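Type-2Ba cytolytic delta-endotoxin (Bacillus thuringiensis serovar israelensis, PDB 2RCI) probably kills the larvae of dipteran insects by making pores in the epithelial cell membrane of the midgut. Local coordinates at residues 107-112 / 158-163; 111-116 / 132-137. All blocks are in the same frame, centred on the assembly; numbering follows the deposited sequence.

Overall arrangement
Both contacts pack the C-terminal turn of helix 96-110, or the loop that follows it, on one face of the mixed beta sheet, and their centres lie about 6 Å apart. Contact 1 sets the helix end against strand 150-162; contact 2 sets the loop leading to strand 122-127 against strand 132-142. Along the chain the helix and its loop come first, then strand 132-142, then strand 150-162, its antiparallel neighbour. The segments share Thr111 and Asn112, and Tyr134 OH is 2.7 Å from Thr109 O, a probable hydrogen bond. Helix end and loop thus both pack on neighbouring strands, within the alpha/beta architecture of a sheet between two helix layers.

Contact 1 (107-112 / 158-163); sequences TNTFTN and FEITVD
Thr109 and Phe110, at the end of helix 96-110, meet Ile160 and Phe158 of strand 150-162 through carbon atoms, and no hydrogen bond passes between the two segments. The methyl of Thr109 lies at the middle of the contact: CG2 is 3.6 Å from Ile160 CD1 and 3.7 Å from Phe158 CD2, so one methyl reaches both strand residues. It does so because CG2 stands anti to the backbone N (chi1 -65° for OG1), which leaves OG1 beside that nitrogen, where it bonds back to Ala105 O. The polar branch is thereby spent within the helix and the apolar one faces the sheet.

The same methyl also covers one face of the Phe110 ring, 3.9 Å above its plane and over its centre. Ile160 CD1 comes to that ring obliquely, 3.6 Å from Phe110 CE1. Although the CB of Phe110 does not point at the strand, its ring swings nearer. Ile160 CD1 thus touches both the threonine methyl and the phenyl ring, while Met77 and Ile81 of helix 74-89 also touch Phe110. The side chains of Thr109 and Phe158 cross at about a right angle.

Polar bonds within 107-112 link residues before the packed pair to residues at or after it. Thr107 O accepts from Phe110 N, Thr111 N and Thr111 OG1, the hydroxyl lying 2.8 Å from Thr107 O and 55° out of the carbonyl plane. Asn112 ND2 reaches Asn108 OD1 at 2.7 Å, with an N-H...O angle of 166° and close to the Asn112 amide plane.

All four touching residues are buried, and the arrangement is a helix end packed on a sheet face, part of the helix-sheet interface of the Cyt toxin's alpha/beta fold.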
loop_
_atom_site.group_PDB
_atom_site.type_symbol
_atom_site.label_atom_id
_atom_site.label_comp_id
_atom_site.label_asym_id
_atom_site.label_seq_id
_atom_site.Cartn_x
_atom_site.Cartn_y
_atom_site.Cartn_z
ATOM N N THR A 107 -3.799 6.003 6.615
ATOM C CA THR A 107 -4.990 6.772 7.006
ATOM C C THR A 107 -5.870 7.124 5.806
ATOM O O THR A 107 -7.101 6.986 5.863
ATOM C CB THR A 107 -4.588 8.037 7.782
ATOM O OG1 THR A 107 -3.854 7.626 8.926
ATOM C CG2 THR A 107 -5.838 8.838 8.225
ATOM N N ASN A 108 -5.239 7.551 4.709
ATOM C CA ASN A 108 -5.964 7.848 3.485
ATOM C C ASN A 108 -6.488 6.618 2.721
ATOM O O ASN A 108 -7.239 6.761 1.747
ATOM C CB ASN A 108 -5.099 8.755 2.592
ATOM C CG ASN A 108 -4.954 10.140 3.183
ATOM O OD1 ASN A 108 -5.845 10.604 3.862
ATOM N ND2 ASN A 108 -3.821 10.800 2.936
ATOM N N THR A 109 -6.173 5.426 3.214
ATOM C CA THR A 109 -6.695 4.179 2.627
ATOM C C THR A 109 -8.142 3.966 3.118
ATOM O O THR A 109 -8.955 3.371 2.419
ATOM C CB THR A 109 -5.813 2.987 3.051
ATOM O OG1 THR A 109 -4.499 3.134 2.485
ATOM C CG2 THR A 109 -6.428 1.604 2.635
ATOM N N PHE A 110 -8.439 4.505 4.307
ATOM C CA PHE A 110 -9.711 4.248 5.013
ATOM C C PHE A 110 -10.550 5.507 5.228
ATOM O O PHE A 110 -11.776 5.415 5.475
ATOM C CB PHE A 110 -9.442 3.591 6.373
ATOM C CG PHE A 110 -8.758 2.278 6.275
ATOM C CD1 PHE A 110 -9.436 1.170 5.740
ATOM C CD2 PHE A 110 -7.411 2.145 6.654
ATOM C CE1 PHE A 110 -8.825 -0.068 5.650
ATOM C CE2 PHE A 110 -6.750 0.873 6.540
ATOM C CZ PHE A 110 -7.476 -0.235 6.053
ATOM N N THR A 111 -9.897 6.671 5.200
ATOM C CA THR A 111 -10.559 7.963 5.502
ATOM C C THR A 111 -10.174 8.999 4.431
ATOM O O THR A 111 -9.359 8.714 3.560
ATOM C CB THR A 111 -10.209 8.515 6.950
ATOM O OG1 THR A 111 -8.821 8.864 7.024
ATOM C CG2 THR A 111 -10.578 7.497 8.078
ATOM N N ASN A 112 -10.753 10.203 4.516
ATOM C CA ASN A 112 -10.610 11.200 3.479
ATOM C C ASN A 112 -10.927 10.590 2.102
ATOM O O ASN A 112 -10.253 10.905 1.134
ATOM C CB ASN A 112 -9.190 11.761 3.452
ATOM C CG ASN A 112 -8.811 12.464 4.727
ATOM O OD1 ASN A 112 -9.562 13.302 5.232
ATOM N ND2 ASN A 112 -7.620 12.144 5.252
ATOM N N PHE A 158 -4.726 -3.352 -0.882
ATOM C CA PHE A 158 -5.727 -3.845 0.054
ATOM C C PHE A 158 -7.028 -4.183 -0.682
ATOM O O PHE A 158 -7.400 -3.498 -1.623
ATOM C CB PHE A 158 -6.065 -2.780 1.102
ATOM C CG PHE A 158 -4.892 -2.345 1.927
ATOM C CD1 PHE A 158 -4.461 -3.134 2.981
ATOM C CD2 PHE A 158 -4.225 -1.157 1.637
ATOM C CE1 PHE A 158 -3.380 -2.728 3.792
ATOM C CE2 PHE A 158 -3.152 -0.736 2.433
ATOM C CZ PHE A 158 -2.706 -1.547 3.486
ATOM N N GLU A 159 -7.693 -5.244 -0.241
ATOM C CA GLU A 159 -9.076 -5.529 -0.646
ATOM C C GLU A 159 -9.886 -5.291 0.608
ATOM O O GLU A 159 -9.728 -6.018 1.601
ATOM C CB GLU A 159 -9.232 -7.001 -1.062
ATOM C CG GLU A 159 -8.180 -7.486 -2.010
ATOM C CD GLU A 159 -8.505 -8.873 -2.602
ATOM O OE1 GLU A 159 -9.597 -9.430 -2.306
ATOM O OE2 GLU A 159 -7.672 -9.369 -3.373
ATOM N N ILE A 160 -10.728 -4.263 0.568
ATOM C CA ILE A 160 -11.431 -3.801 1.758
ATOM C C ILE A 160 -12.934 -3.956 1.565
ATOM O O ILE A 160 -13.498 -3.469 0.575
ATOM C CB ILE A 160 -11.084 -2.341 2.107
ATOM C CG1 ILE A 160 -9.570 -2.201 2.361
ATOM C CG2 ILE A 160 -11.894 -1.889 3.349
ATOM C CD1 ILE A 160 -9.024 -0.784 2.174
ATOM N N THR A 161 -13.550 -4.640 2.517
ATOM C CA THR A 161 -15.012 -4.773 2.590
ATOM C C THR A 161 -15.444 -4.239 3.952
ATOM O O THR A 161 -14.895 -4.618 4.973
ATOM C CB THR A 161 -15.437 -6.226 2.456
ATOM O OG1 THR A 161 -15.010 -6.726 1.172
ATOM C CG2 THR A 161 -16.979 -6.330 2.584
ATOM N N VAL A 162 -16.432 -3.359 3.968
ATOM C CA VAL A 162 -16.864 -2.744 5.236
ATOM C C VAL A 162 -18.393 -2.637 5.271
ATOM O O VAL A 162 -19.014 -2.374 4.235
ATOM C CB VAL A 162 -16.162 -1.372 5.431
ATOM C CG1 VAL A 162 -16.364 -0.458 4.228
ATOM C CG2 VAL A 162 -16.578 -0.681 6.751
ATOM N N ASP A 163 -18.986 -2.840 6.444
ATOM C CA ASP A 163 -20.458 -2.850 6.567
ATOM C C ASP A 163 -21.076 -1.458 6.647
ATOM O O ASP A 163 -21.955 -1.199 7.485
ATOM C CB ASP A 163 -20.910 -3.741 7.733
ATOM C CG ASP A 163 -20.523 -3.177 9.118
ATOM O OD1 ASP A 163 -19.553 -2.394 9.223
ATOM O OD2 ASP A 163 -21.181 -3.553 10.116
#

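Contact 2 (111-116 / 132-137)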
loop_
_atom_site.group_PDB
_atom_site.type_symbol
_atom_site.label_atom_id
_atom_site.label_comp_id
_atom_site.label_asym_id
_atom_site.label_seq_id
_atom_site.Cartn_x
_atom_site.Cartn_y
_atom_site.Cartn_z
ATOM N N THR A 111 -9.897 6.671 5.200
ATOM C CA THR A 111 -10.559 7.963 5.502
ATOM C C THR A 111 -10.174 8.999 4.431
ATOM O O THR A 111 -9.359 8.714 3.560
ATOM C CB THR A 111 -10.209 8.515 6.950
ATOM O OG1 THR A 111 -8.821 8.864 7.024
ATOM C CG2 THR A 111 -10.578 7.497 8.078
ATOM N N ASN A 112 -10.753 10.203 4.516
ATOM C CA ASN A 112 -10.610 11.200 3.479
ATOM C C ASN A 112 -10.927 10.590 2.102
ATOM O O ASN A 112 -10.253 10.905 1.134
ATOM C CB ASN A 112 -9.190 11.761 3.452
ATOM C CG ASN A 112 -8.811 12.464 4.727
ATOM O OD1 ASN A 112 -9.562 13.302 5.232
ATOM N ND2 ASN A 112 -7.620 12.144 5.252
ATOM N N LEU A 113 -11.913 9.698 2.046
ATOM C CA LEU A 113 -12.216 8.990 0.802
ATOM C C LEU A 113 -12.978 9.898 -0.165
ATOM O O LEU A 113 -12.863 9.738 -1.376
ATOM C CB LEU A 113 -13.001 7.685 1.065
ATOM C CG LEU A 113 -12.242 6.594 1.829
ATOM C CD1 LEU A 113 -13.144 5.370 2.026
ATOM C CD2 LEU A 113 -10.995 6.244 1.019
ATOM N N GLU A 114 -13.748 10.852 0.372
ATOM C CA GLU A 114 -14.538 11.749 -0.490
ATOM C C GLU A 114 -13.686 12.455 -1.582
ATOM O O GLU A 114 -13.995 12.306 -2.757
ATOM C CB GLU A 114 -15.392 12.706 0.355
ATOM C CG GLU A 114 -16.315 13.616 -0.431
ATOM C CD GLU A 114 -15.751 15.007 -0.539
ATOM O OE1 GLU A 114 -14.910 15.248 -1.426
ATOM O OE2 GLU A 114 -16.139 15.866 0.283
ATOM N N PRO A 115 -12.582 13.157 -1.207
ATOM C CA PRO A 115 -11.693 13.750 -2.255
ATOM C C PRO A 115 -11.019 12.749 -3.202
ATOM O O PRO A 115 -10.624 13.113 -4.302
ATOM C CB PRO A 115 -10.628 14.518 -1.454
ATOM C CG PRO A 115 -10.684 13.953 -0.084
ATOM C CD PRO A 115 -12.108 13.481 0.154
ATOM N N GLN A 116 -10.912 11.494 -2.784
ATOM C CA GLN A 116 -10.181 10.487 -3.550
ATOM C C GLN A 116 -11.114 9.656 -4.428
ATOM O O GLN A 116 -10.681 8.720 -5.117
ATOM C CB GLN A 116 -9.468 9.538 -2.577
ATOM C CG GLN A 116 -8.401 10.183 -1.684
ATOM C CD GLN A 116 -7.792 9.140 -0.765
ATOM O OE1 GLN A 116 -8.134 9.050 0.420
ATOM N NE2 GLN A 116 -6.966 8.282 -1.330
ATOM N N THR A 132 -19.888 -1.890 1.491
ATOM C CA THR A 132 -19.038 -1.299 0.467
ATOM C C THR A 132 -17.764 -2.130 0.357
ATOM O O THR A 132 -17.176 -2.526 1.363
ATOM C CB THR A 132 -18.697 0.179 0.795
ATOM O OG1 THR A 132 -19.905 0.954 0.890
ATOM C CG2 THR A 132 -17.770 0.786 -0.284
ATOM N N SER A 133 -17.351 -2.436 -0.864
ATOM C CA SER A 133 -16.031 -3.037 -1.032
ATOM C C SER A 133 -15.217 -2.263 -2.062
ATOM O O SER A 133 -15.760 -1.667 -3.017
ATOM C CB SER A 133 -16.111 -4.541 -1.343
ATOM O OG SER A 133 -16.656 -4.793 -2.633
ATOM N N TYR A 134 -13.906 -2.227 -1.843
ATOM C CA TYR A 134 -13.023 -1.539 -2.771
ATOM C C TYR A 134 -11.599 -2.084 -2.742
ATOM O O TYR A 134 -11.242 -2.785 -1.801
ATOM C CB TYR A 134 -13.025 -0.049 -2.494
ATOM C CG TYR A 134 -12.524 0.433 -1.135
ATOM C CD1 TYR A 134 -11.237 1.031 -1.004
ATOM C CD2 TYR A 134 -13.350 0.401 -0.030
ATOM C CE1 TYR A 134 -10.800 1.540 0.245
ATOM C CE2 TYR A 134 -12.939 0.925 1.211
ATOM C CZ TYR A 134 -11.664 1.472 1.338
ATOM O OH TYR A 134 -11.272 1.981 2.551
ATOM N N PHE A 135 -10.836 -1.791 -3.792
ATOM C CA PHE A 135 -9.380 -2.026 -3.794
ATOM C C PHE A 135 -8.687 -0.681 -3.554
ATOM O O PHE A 135 -9.163 0.347 -4.015
ATOM C CB PHE A 135 -8.903 -2.529 -5.158
ATOM C CG PHE A 135 -9.503 -3.847 -5.584
ATOM C CD1 PHE A 135 -9.769 -4.849 -4.662
ATOM C CD2 PHE A 135 -9.721 -4.103 -6.948
ATOM C CE1 PHE A 135 -10.312 -6.074 -5.070
ATOM C CE2 PHE A 135 -10.253 -5.305 -7.370
ATOM C CZ PHE A 135 -10.537 -6.305 -6.436
ATOM N N TYR A 136 -7.542 -0.706 -2.873
ATOM C CA TYR A 136 -6.774 0.511 -2.646
ATOM C C TYR A 136 -5.311 0.101 -2.753
ATOM O O TYR A 136 -4.882 -0.888 -2.123
ATOM C CB TYR A 136 -7.050 1.073 -1.255
ATOM C CG TYR A 136 -6.583 2.511 -1.105
ATOM C CD1 TYR A 136 -7.479 3.577 -1.200
ATOM C CD2 TYR A 136 -5.232 2.804 -0.886
ATOM C CE1 TYR A 136 -7.035 4.901 -1.090
ATOM C CE2 TYR A 136 -4.785 4.102 -0.761
ATOM C CZ TYR A 136 -5.687 5.152 -0.858
ATOM O OH TYR A 136 -5.224 6.439 -0.737
ATOM N N LYS A 137 -4.565 0.859 -3.549
ATOM C CA LYS A 137 -3.175 0.492 -3.872
ATOM C C LYS A 137 -2.222 1.627 -3.619
ATOM O O LYS A 137 -2.484 2.767 -4.013
ATOM C CB LYS A 137 -3.037 0.032 -5.316
ATOM C CG LYS A 137 -3.789 -1.282 -5.585
ATOM C CD LYS A 137 -3.648 -1.724 -7.046
ATOM C CE LYS A 137 -4.366 -0.792 -8.076
ATOM N NZ LYS A 137 -5.729 -0.303 -7.723
#
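This is a buried contact between a loop and a sheet: Leu113 and Gln116, on the way from helix 96-110 to strand 122-127, meet two tyrosines that project from the same face of strand 132-142. The apolar half is Leu113 against Tyr134. The side chains approach from opposite directions, with Leu113 CD1 3.9 Å from Tyr134 OH and 4.2 Å from Tyr134 CZ, oblique to the ring. Tyr134 holds its ring between its backbone N and carbonyl carbon (chi1 62°), and its hydroxyl is hydrogen-bonded to Thr109 O at the helix end.

The other half joins Gln116 and Tyr136. The Gln116 chain is extended beyond CG, and its amide end lies at the edge of the Tyr136 ring, near the ring plane, with the two planes 85° apart. Tyr136 OH is hydrogen-bonded to Asn11 ND2, and the rings of Trp121 and Tyr136 meet with their planes at about 65°. Within the loop, Gln116 N bonds to Leu113 O at 3.0 Å, a bond that spans the two contact residues. The loop therefore meets the sheet through mixed chemistry, and the hydroxyls of both buried tyrosines have hydrogen-bond partners outside the two segments.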